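Local coordinates for ORF14 (Streptomyces clavuligerus, PDB 2WPX), which probably acts as an acyltransferase of the tandem GCN5-related N-acetyltransferase type in the clavulanic acid biosynthesis pathway, and binds acetyl-CoA, at residues Y193-P196 and V197-E201; S219-R222 and Q223-T226; G22-L25 and D26-L30; L286-L289 and E290-L293. All coordinates share one frame; numbering follows the deposited sequence.

Contact 1 of 4, residues Y193-P196 and V197-E201; sequences YAVP and VSELE
Tyr193, Ala194 and Val195 pass their carbonyls on to Val197, Ser198 and Glu199 in successive i to i+4 hydrogen bonds, the first and last of them 2.9 Å from Val197 N to Tyr193 O and from Glu199 N to Val195 O. Pro196 N has no hydrogen to give to the preceding turn, and the helix is kinked there; farther on, the bond from Leu200 N to Pro196 O is weak. Val195 O serves two donors well. Besides Glu199 N, it takes the hydroxyl of Ser198, with OG 2.8 Å from that oxygen and a C=O...OG angle of 123°, well off to one side. The serine torsion explains this: OG sits between the backbone N and the carbonyl carbon (chi1 73°) and so turns back over the preceding turn. Glu199 takes the same kind of first torsion (chi1 49°), and its extended chain runs back across Pro196 until OE1 lies 3.3 Å from Pro196 CA and 3.9 Å from Pro196 CG, a contact of carboxylate oxygen with C-H groups. Val197 lays CG2 against Tyr193 O at 3.1 Å. Pro196, Val197 and Leu200 touch Leu248, Val197 also reaches Tyr251 of the same strand 247-256, and the ring of Tyr193 meets that of Trp185 with the planes nearly parallel. The stretch is thus the C-terminal part of a short helix whose Val197 and Leu200 side lies against a beta-strand, with a serine hydroxyl bonded back to the carbonyl three residues earlier in its last turn.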
loop_
_atom_site.group_PDB
_atom_site.type_symbol
_atom_site.label_atom_id
_atom_site.label_comp_id
_atom_site.label_asym_id
_atom_site.label_seq_id
_atom_site.Cartn_x
_atom_site.Cartn_y
_atom_site.Cartn_z
ATOM N N TYR A 193 0.527 -6.268 -23.054
ATOM C CA TYR A 193 -0.449 -6.433 -21.973
ATOM C C TYR A 193 -0.806 -5.208 -21.187
ATOM O O TYR A 193 -1.627 -5.308 -20.281
ATOM C CB TYR A 193 -0.063 -7.502 -20.976
ATOM C CG TYR A 193 0.199 -8.811 -21.611
ATOM C CD1 TYR A 193 1.464 -9.341 -21.608
ATOM C CD2 TYR A 193 -0.787 -9.492 -22.250
ATOM C CE1 TYR A 193 1.737 -10.542 -22.212
ATOM C CE2 TYR A 193 -0.512 -10.677 -22.870
ATOM C CZ TYR A 193 0.753 -11.190 -22.836
ATOM O OH TYR A 193 1.048 -12.384 -23.410
ATOM N N ALA A 194 -0.233 -4.077 -21.563
ATOM C CA ALA A 194 -0.424 -2.842 -20.868
ATOM C C ALA A 194 -1.838 -2.328 -21.019
ATOM O O ALA A 194 -2.553 -2.075 -20.012
ATOM C CB ALA A 194 0.628 -1.761 -21.378
ATOM N N VAL A 195 -2.279 -2.148 -22.270
ATOM C CA VAL A 195 -3.663 -1.661 -22.441
ATOM C C VAL A 195 -4.709 -2.691 -21.907
ATOM O O VAL A 195 -5.666 -2.304 -21.265
ATOM C CB VAL A 195 -3.963 -1.154 -23.870
ATOM C CG1 VAL A 195 -5.442 -0.853 -24.056
ATOM C CG2 VAL A 195 -3.156 0.117 -24.133
ATOM N N PRO A 196 -4.496 -4.001 -22.154
ATOM C CA PRO A 196 -5.419 -5.002 -21.630
ATOM C C PRO A 196 -5.493 -4.983 -20.087
ATOM O O PRO A 196 -6.574 -5.177 -19.533
ATOM C CB PRO A 196 -4.830 -6.315 -22.153
ATOM C CG PRO A 196 -4.213 -5.905 -23.518
ATOM C CD PRO A 196 -3.680 -4.509 -23.278
ATOM N N VAL A 197 -4.355 -4.789 -19.425
ATOM C CA VAL A 197 -4.330 -4.596 -18.013
ATOM C C VAL A 197 -5.174 -3.385 -17.596
ATOM O O VAL A 197 -5.856 -3.397 -16.550
ATOM C CB VAL A 197 -2.858 -4.445 -17.460
ATOM C CG1 VAL A 197 -2.831 -3.658 -16.144
ATOM C CG2 VAL A 197 -2.231 -5.795 -17.253
ATOM N N SER A 198 -5.115 -2.312 -18.363
ATOM C CA SER A 198 -5.821 -1.166 -17.891
ATOM C C SER A 198 -7.321 -1.317 -18.148
ATOM O O SER A 198 -8.121 -0.757 -17.403
ATOM C CB SER A 198 -5.268 0.101 -18.519
ATOM O OG SER A 198 -5.672 0.139 -19.862
ATOM N N GLU A 199 -7.715 -2.067 -19.176
ATOM C CA GLU A 199 -9.132 -2.220 -19.447
ATOM C C GLU A 199 -9.744 -3.265 -18.491
ATOM O O GLU A 199 -10.960 -3.472 -18.445
ATOM C CB GLU A 199 -9.428 -2.480 -20.954
ATOM C CG GLU A 199 -8.580 -3.581 -21.636
ATOM C CD GLU A 199 -8.612 -3.558 -23.198
ATOM O OE1 GLU A 199 -7.730 -4.189 -23.828
ATOM O OE2 GLU A 199 -9.506 -2.918 -23.795
ATOM N N LEU A 200 -8.890 -3.918 -17.716
ATOM C CA LEU A 200 -9.395 -4.758 -16.645
ATOM C C LEU A 200 -9.655 -3.911 -15.394
ATOM O O LEU A 200 -9.319 -4.352 -14.303
ATOM C CB LEU A 200 -8.405 -5.883 -16.307
ATOM C CG LEU A 200 -8.612 -7.355 -16.688
ATOM C CD1 LEU A 200 -8.814 -7.545 -18.173
ATOM C CD2 LEU A 200 -7.416 -8.142 -16.224
ATOM N N GLU A 201 -10.173 -2.682 -15.542
ATOM C CA GLU A 201 -10.871 -1.998 -14.417
ATOM C C GLU A 201 -12.333 -1.926 -14.762
ATOM O O GLU A 201 -13.059 -1.120 -14.204
ATOM C CB GLU A 201 -10.369 -0.579 -14.096
ATOM C CG GLU A 201 -8.933 -0.503 -13.667
ATOM C CD GLU A 201 -8.436 -1.833 -13.114
ATOM O OE1 GLU A 201 -9.075 -2.296 -12.137
ATOM O OE2 GLU A 201 -7.433 -2.408 -13.646
#

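Contact 2 of 4, residues S219-R222 and Q223-T226; sequences SYAR and QFET
Glu225 draws both Tyr220 and Arg222 onto its carboxylate, one oxygen for each. OE1 accepts the phenol proton of Tyr220, with OH and OE1 2.7 Å apart; the oxygen lies at the ring edge, the hydroxyl comes from above the carboxylate plane, and the ring and carboxylate planes stand 78° apart. OE2 is gripped side-on by Arg222, NH2 at 3.0 Å and NE at 3.1 Å from this one atom, both from the same face of the carboxylate, in a salt bridge. The arginine chain, bent at chi2 and chi3, runs beside Glu225 in the same direction, and one face of its guanidinium lies by Tyr220 CE2. Thr189 supplies further bonds: its N-H goes to OE1, and its carbonyl takes a hydrogen from NH2 of Arg222. On the backbone, Phe224 N bonds to Ala221 O at 3.0 Å, and Thr226 N bonds to Arg222 O. Ala221 CB packs 3.5 Å from Phe224 CD2. Two donors on each carboxylate oxygen are consistent with the buried Glu225 staying negatively charged, and they tie the start of helix 222-230 to the loop that leads into it and to Thr189, just ahead of helix 191-199.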
loop_
_atom_site.group_PDB
_atom_site.type_symbol
_atom_site.label_atom_id
_atom_site.label_comp_id
_atom_site.label_asym_id
_atom_site.label_seq_id
_atom_site.Cartn_x
_atom_site.Cartn_y
_atom_site.Cartn_z
ATOM N N SER A 219 -5.615 4.219 -18.249
ATOM C CA SER A 219 -4.424 3.897 -18.992
ATOM C C SER A 219 -3.392 3.308 -18.057
ATOM O O SER A 219 -3.490 3.462 -16.822
ATOM C CB SER A 219 -3.869 5.114 -19.780
ATOM O OG SER A 219 -3.722 6.264 -18.947
ATOM N N TYR A 220 -2.423 2.616 -18.647
ATOM C CA TYR A 220 -1.399 1.995 -17.887
ATOM C C TYR A 220 -0.384 3.122 -17.643
ATOM O O TYR A 220 -0.048 3.861 -18.581
ATOM C CB TYR A 220 -0.790 0.826 -18.676
ATOM C CG TYR A 220 0.124 -0.031 -17.826
ATOM C CD1 TYR A 220 -0.382 -1.095 -17.085
ATOM C CD2 TYR A 220 1.485 0.256 -17.732
ATOM C CE1 TYR A 220 0.433 -1.833 -16.262
ATOM C CE2 TYR A 220 2.330 -0.509 -16.951
ATOM C CZ TYR A 220 1.783 -1.551 -16.207
ATOM O OH TYR A 220 2.605 -2.309 -15.426
ATOM N N ALA A 221 0.060 3.287 -16.396
ATOM C CA ALA A 221 0.931 4.381 -16.039
ATOM C C ALA A 221 2.309 3.847 -15.737
ATOM O O ALA A 221 2.554 3.303 -14.694
ATOM C CB ALA A 221 0.390 5.099 -14.856
ATOM N N ARG A 222 3.194 4.022 -16.704
ATOM C CA ARG A 222 4.544 3.608 -16.637
ATOM C C ARG A 222 5.280 4.206 -15.450
ATOM O O ARG A 222 6.290 3.692 -15.018
ATOM C CB ARG A 222 5.219 4.064 -17.907
ATOM C CG ARG A 222 5.658 3.005 -18.833
ATOM C CD ARG A 222 4.668 2.117 -19.533
ATOM N NE ARG A 222 5.257 0.816 -19.321
ATOM C CZ ARG A 222 5.041 -0.319 -19.978
ATOM N NH1 ARG A 222 4.251 -0.426 -21.031
ATOM N NH2 ARG A 222 5.691 -1.382 -19.540
ATOM N N GLN A 223 4.769 5.315 -14.934
ATOM C CA GLN A 223 5.414 5.990 -13.843
ATOM C C GLN A 223 5.299 5.182 -12.548
ATOM O O GLN A 223 6.151 5.291 -11.679
ATOM C CB GLN A 223 4.857 7.407 -13.677
ATOM C CG GLN A 223 5.755 8.276 -12.864
ATOM C CD GLN A 223 5.304 9.733 -12.771
ATOM O OE1 GLN A 223 4.567 10.231 -13.608
ATOM N NE2 GLN A 223 5.769 10.412 -11.751
ATOM N N PHE A 224 4.247 4.380 -12.435
ATOM C CA PHE A 224 4.129 3.415 -11.362
ATOM C C PHE A 224 5.318 2.465 -11.369
ATOM O O PHE A 224 5.967 2.270 -10.351
ATOM C CB PHE A 224 2.832 2.614 -11.475
ATOM C CG PHE A 224 1.650 3.310 -10.935
ATOM C CD1 PHE A 224 1.608 3.698 -9.599
ATOM C CD2 PHE A 224 0.531 3.563 -11.744
ATOM C CE1 PHE A 224 0.471 4.378 -9.084
ATOM C CE2 PHE A 224 -0.592 4.190 -11.235
ATOM C CZ PHE A 224 -0.618 4.619 -9.912
ATOM N N GLU A 225 5.588 1.881 -12.533
ATOM C CA GLU A 225 6.753 1.029 -12.705
ATOM C C GLU A 225 8.059 1.757 -12.383
ATOM O O GLU A 225 8.894 1.199 -11.716
ATOM C CB GLU A 225 6.835 0.468 -14.127
ATOM C CG GLU A 225 5.667 -0.372 -14.518
ATOM C CD GLU A 225 5.797 -1.034 -15.868
ATOM O OE1 GLU A 225 5.222 -2.111 -16.013
ATOM O OE2 GLU A 225 6.464 -0.471 -16.787
ATOM N N THR A 226 8.230 2.986 -12.878
ATOM C CA THR A 226 9.481 3.703 -12.624
ATOM C C THR A 226 9.635 4.100 -11.146
ATOM O O THR A 226 10.759 4.064 -10.636
ATOM C CB THR A 226 9.730 4.929 -13.555
ATOM O OG1 THR A 226 8.852 6.017 -13.211
ATOM C CG2 THR A 226 9.532 4.538 -15.005
#

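Contact 3 of 4, residues G22-L25 and D26-L30; sequences GQWL and DLMAL
Gly22 opens the first segment by taking the N-H of Asp26 on its carbonyl, the first of four consecutive i to i+4 bonds; Asp26 N stands 3.0 Å from Gly22 O. The Asp26 carboxylate also lies close to that oxygen, but as a second acceptor it makes no hydrogen bond there. Gln23 receives Leu27 N at 2.8 Å on its backbone O, while its side-chain amide is held by partners beyond the two segments: OE1 accepts from Val70 N and NE2 donates to Glu19 OE1. Trp24 makes the chief side-chain contact. Its CG lies anti to the backbone N (chi1 175°), which stands the indole beside the next turn, and Met28 folds its terminal methyl over it. A bend at chi3 (-63°) brings Met28 CE 3.4 Å above the centroid of the six-membered ring, only 8° off the ring normal, a CH-pi contact. SD lies obliquely farther out, 4.3 Å from the same centroid, completing a Met-aromatic pair. Leu25 closes the segment: CD2 meets Met28 CE at 4.0 Å, so the methyl touches both neighbours, and Leu25 O accepts Ala29 N. The side chain of Leu27 is about 8 Å from the bound acetyl-CoA. Helix 18-33 leans one side on strands 69-79 and 84-92: Trp24 and Leu27 touch Ala73, and Leu27 and Met28 touch Leu91. Trp24, Leu25 and Met28 also pack on helix 43-51.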
loop_
_atom_site.group_PDB
_atom_site.type_symbol
_atom_site.label_atom_id
_atom_site.label_comp_id
_atom_site.label_asym_id
_atom_site.label_seq_id
_atom_site.Cartn_x
_atom_site.Cartn_y
_atom_site.Cartn_z
ATOM N N GLY A 22 18.850 10.025 7.512
ATOM C CA GLY A 22 19.312 8.997 8.444
ATOM C C GLY A 22 18.504 8.895 9.732
ATOM O O GLY A 22 18.093 7.800 10.141
ATOM N N GLN A 23 18.286 10.043 10.372
ATOM C CA GLN A 23 17.369 10.138 11.518
ATOM C C GLN A 23 15.952 9.710 11.248
ATOM O O GLN A 23 15.342 9.081 12.071
ATOM C CB GLN A 23 17.389 11.555 12.154
ATOM C CG GLN A 23 18.520 11.585 13.217
ATOM C CD GLN A 23 18.772 12.955 13.801
ATOM O OE1 GLN A 23 17.874 13.549 14.395
ATOM N NE2 GLN A 23 20.001 13.447 13.662
ATOM N N TRP A 24 15.410 10.098 10.126
ATOM C CA TRP A 24 14.063 9.673 9.754
ATOM C C TRP A 24 13.984 8.135 9.580
ATOM O O TRP A 24 13.034 7.453 10.064
ATOM C CB TRP A 24 13.705 10.394 8.464
ATOM C CG TRP A 24 12.471 10.029 7.899
ATOM C CD1 TRP A 24 11.256 10.238 8.428
ATOM C CD2 TRP A 24 12.267 9.432 6.609
ATOM N NE1 TRP A 24 10.284 9.768 7.567
ATOM C CE2 TRP A 24 10.886 9.303 6.426
ATOM C CE3 TRP A 24 13.120 8.969 5.613
ATOM C CZ2 TRP A 24 10.325 8.725 5.267
ATOM C CZ3 TRP A 24 12.566 8.433 4.453
ATOM C CH2 TRP A 24 11.178 8.280 4.311
ATOM N N LEU A 25 14.993 7.584 8.909
ATOM C CA LEU A 25 15.096 6.137 8.689
ATOM C C LEU A 25 15.105 5.453 10.067
ATOM O O LEU A 25 14.306 4.506 10.302
ATOM C CB LEU A 25 16.357 5.795 7.865
ATOM C CG LEU A 25 16.392 6.241 6.397
ATOM C CD1 LEU A 25 17.665 5.788 5.710
ATOM C CD2 LEU A 25 15.181 5.627 5.688
ATOM N N ASP A 26 15.948 5.954 10.981
ATOM C CA ASP A 26 15.985 5.478 12.349
ATOM C C ASP A 26 14.702 5.632 13.153
ATOM O O ASP A 26 14.314 4.758 13.904
ATOM C CB ASP A 26 17.113 6.173 13.081
ATOM C CG ASP A 26 18.450 5.769 12.546
ATOM O OD1 ASP A 26 19.462 6.468 12.802
ATOM O OD2 ASP A 26 18.476 4.737 11.832
ATOM N N LEU A 27 14.071 6.783 13.069
ATOM C CA LEU A 27 12.790 6.938 13.709
ATOM C C LEU A 27 11.851 5.822 13.261
ATOM O O LEU A 27 11.095 5.269 14.071
ATOM C CB LEU A 27 12.199 8.266 13.289
ATOM C CG LEU A 27 10.750 8.562 13.690
ATOM C CD1 LEU A 27 10.769 8.813 15.178
ATOM C CD2 LEU A 27 10.185 9.763 12.922
ATOM N N MET A 28 11.850 5.511 11.967
ATOM C CA MET A 28 10.925 4.513 11.464
ATOM C C MET A 28 11.288 3.114 11.974
ATOM O O MET A 28 10.415 2.390 12.477
ATOM C CB MET A 28 10.781 4.548 9.926
ATOM C CG MET A 28 9.920 5.700 9.437
ATOM S SD MET A 28 9.759 5.687 7.645
ATOM C CE MET A 28 11.463 5.936 7.149
ATOM N N ALA A 29 12.550 2.728 11.811
ATOM C CA ALA A 29 13.034 1.429 12.306
ATOM C C ALA A 29 12.677 1.220 13.783
ATOM O O ALA A 29 12.246 0.125 14.193
ATOM C CB ALA A 29 14.554 1.342 12.124
ATOM N N LEU A 30 12.852 2.260 14.593
ATOM C CA LEU A 30 12.503 2.163 16.013
ATOM C C LEU A 30 11.003 2.106 16.266
ATOM O O LEU A 30 10.570 1.292 17.074
ATOM C CB LEU A 30 13.195 3.255 16.817
ATOM C CG LEU A 30 13.239 3.350 18.342
ATOM C CD1 LEU A 30 11.894 3.797 18.881
ATOM C CD2 LEU A 30 13.718 2.077 19.075
#

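Contact 4 of 4, residues L286-L289 and E290-L293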
loop_
_atom_site.group_PDB
_atom_site.type_symbol
_atom_site.label_atom_id
_atom_site.label_comp_id
_atom_site.label_asym_id
_atom_site.label_seq_id
_atom_site.Cartn_x
_atom_site.Cartn_y
_atom_site.Cartn_z
ATOM N N LEU A 286 -1.954 -18.765 -7.214
ATOM C CA LEU A 286 -1.090 -19.901 -6.963
ATOM C C LEU A 286 0.000 -19.967 -7.999
ATOM O O LEU A 286 1.154 -20.220 -7.642
ATOM C CB LEU A 286 -1.860 -21.200 -6.931
ATOM C CG LEU A 286 -2.591 -21.391 -5.617
ATOM C CD1 LEU A 286 -3.533 -22.533 -5.857
ATOM C CD2 LEU A 286 -1.624 -21.733 -4.488
ATOM N N ALA A 287 -0.329 -19.731 -9.271
ATOM C CA ALA A 287 0.732 -19.726 -10.288
ATOM C C ALA A 287 1.701 -18.571 -10.032
ATOM O O ALA A 287 2.904 -18.757 -10.136
ATOM C CB ALA A 287 0.130 -19.625 -11.761
ATOM N N ASN A 288 1.188 -17.376 -9.717
ATOM C CA ASN A 288 2.093 -16.244 -9.419
ATOM C C ASN A 288 2.945 -16.456 -8.159
ATOM O O ASN A 288 4.088 -16.029 -8.113
ATOM C CB ASN A 288 1.338 -14.926 -9.285
ATOM C CG ASN A 288 2.178 -13.714 -9.747
ATOM O OD1 ASN A 288 2.120 -12.635 -9.132
ATOM N ND2 ASN A 288 2.951 -13.888 -10.832
ATOM N N LEU A 289 2.382 -17.087 -7.134
ATOM C CA LEU A 289 3.167 -17.362 -5.946
ATOM C C LEU A 289 4.301 -18.330 -6.300
ATOM O O LEU A 289 5.439 -18.163 -5.901
ATOM C CB LEU A 289 2.308 -17.901 -4.808
ATOM C CG LEU A 289 3.040 -18.155 -3.460
ATOM C CD1 LEU A 289 3.508 -16.867 -2.889
ATOM C CD2 LEU A 289 2.196 -18.913 -2.416
ATOM N N GLU A 290 4.008 -19.329 -7.096
ATOM C CA GLU A 290 5.035 -20.273 -7.387
ATOM C C GLU A 290 6.160 -19.571 -8.138
ATOM O O GLU A 290 7.346 -19.917 -7.984
ATOM C CB GLU A 290 4.465 -21.391 -8.228
ATOM C CG GLU A 290 5.447 -22.494 -8.514
ATOM C CD GLU A 290 4.873 -23.457 -9.560
ATOM O OE1 GLU A 290 4.403 -23.024 -10.626
ATOM O OE2 GLU A 290 4.857 -24.654 -9.301
ATOM N N TYR A 291 5.761 -18.632 -8.991
ATOM C CA TYR A 291 6.654 -17.899 -9.823
ATOM C C TYR A 291 7.553 -16.993 -8.920
ATOM O O TYR A 291 8.766 -16.993 -9.055
ATOM C CB TYR A 291 5.835 -17.147 -10.870
ATOM C CG TYR A 291 6.624 -16.164 -11.688
ATOM C CD1 TYR A 291 7.915 -16.440 -12.105
ATOM C CD2 TYR A 291 6.092 -14.942 -12.027
ATOM C CE1 TYR A 291 8.635 -15.509 -12.886
ATOM C CE2 TYR A 291 6.782 -14.045 -12.780
ATOM C CZ TYR A 291 8.038 -14.321 -13.203
ATOM O OH TYR A 291 8.695 -13.380 -13.947
ATOM N N VAL A 292 6.984 -16.317 -7.945
ATOM C CA VAL A 292 7.779 -15.631 -6.876
ATOM C C VAL A 292 8.791 -16.525 -6.128
ATOM O O VAL A 292 10.002 -16.226 -6.083
ATOM C CB VAL A 292 6.841 -14.946 -5.865
ATOM C CG1 VAL A 292 7.596 -14.346 -4.660
ATOM C CG2 VAL A 292 6.063 -13.912 -6.582
ATOM N N LEU A 293 8.312 -17.625 -5.563
ATOM C CA LEU A 293 9.131 -18.489 -4.689
ATOM C C LEU A 293 10.301 -19.110 -5.436
ATOM O O LEU A 293 11.308 -19.460 -4.828
ATOM C CB LEU A 293 8.273 -19.614 -4.095
ATOM C CG LEU A 293 7.651 -19.345 -2.733
ATOM C CD1 LEU A 293 7.436 -17.899 -2.569
ATOM C CD2 LEU A 293 6.378 -20.155 -2.401
#
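Leu289 and Leu293, one turn apart, form the apolar contact here, with Leu289 CG 4.0 Å from Leu293 CD2 as the two side chains cross obliquely. Leu289 takes a relaxed form, CG anti to the backbone N (chi1 -177°). Leu293 does not: both of its torsions stand away from the staggered positions (chi1 -93°, chi2 28°), and in this form CD1 comes 4.1 Å from Leu289 CD1 while CD2 faces Leu289 CG. On the backbone, Leu293 N bonds to Leu289 O at 2.9 Å, and the helical series continues back through Val292 to Asn288, Tyr291 to Ala287 and Glu290 to Leu286. The CG2 methyl of Val292 lies 3.3 Å from Asn288 O. The side chain of Tyr291 carries its ring away from the preceding turn, with one edge still by Asn288; the amide end of Asn288 meets that edge at CD2, with the two planes turned 50° apart. On the other side of the turn, Glu290 CB lies 3.6 Å from Leu286 O. The helix belongs to the beta-alpha-beta unit of strand 263-271, helix 280-295 and strand 301-307. Asn288 and Val292 rest on Val254 of strand 247-256, and Ala287 touches Thr238 of strand 234-242. Tyr291 meets Tyr236 edge-to-face and reaches Thr184 of strand 180-185, while Leu286 and Leu289 pack on Pro168 in a loop.

In the fold
Along the chain, contact 3 comes first, on helix 18-33 of the N-terminal GNAT region; contacts 1, 2 and 4 follow in that order. All four are local and in series: each spans one or two turns or a helix start, so none closes a long loop, and none nests within or crosses another. Contacts 1 and 2 touch directly, Val197 CG1 lying 3.7 Å from Tyr220 CD1, and so pack helix 191-199 against the loop that enters helix 222-230. Contact 4, on helix 280-295, shares strand 247-256 with contact 1, though their centres are about 21 Å apart. Contact 3 lies across the chain's centre from contact 1, its centre about 38 Å away.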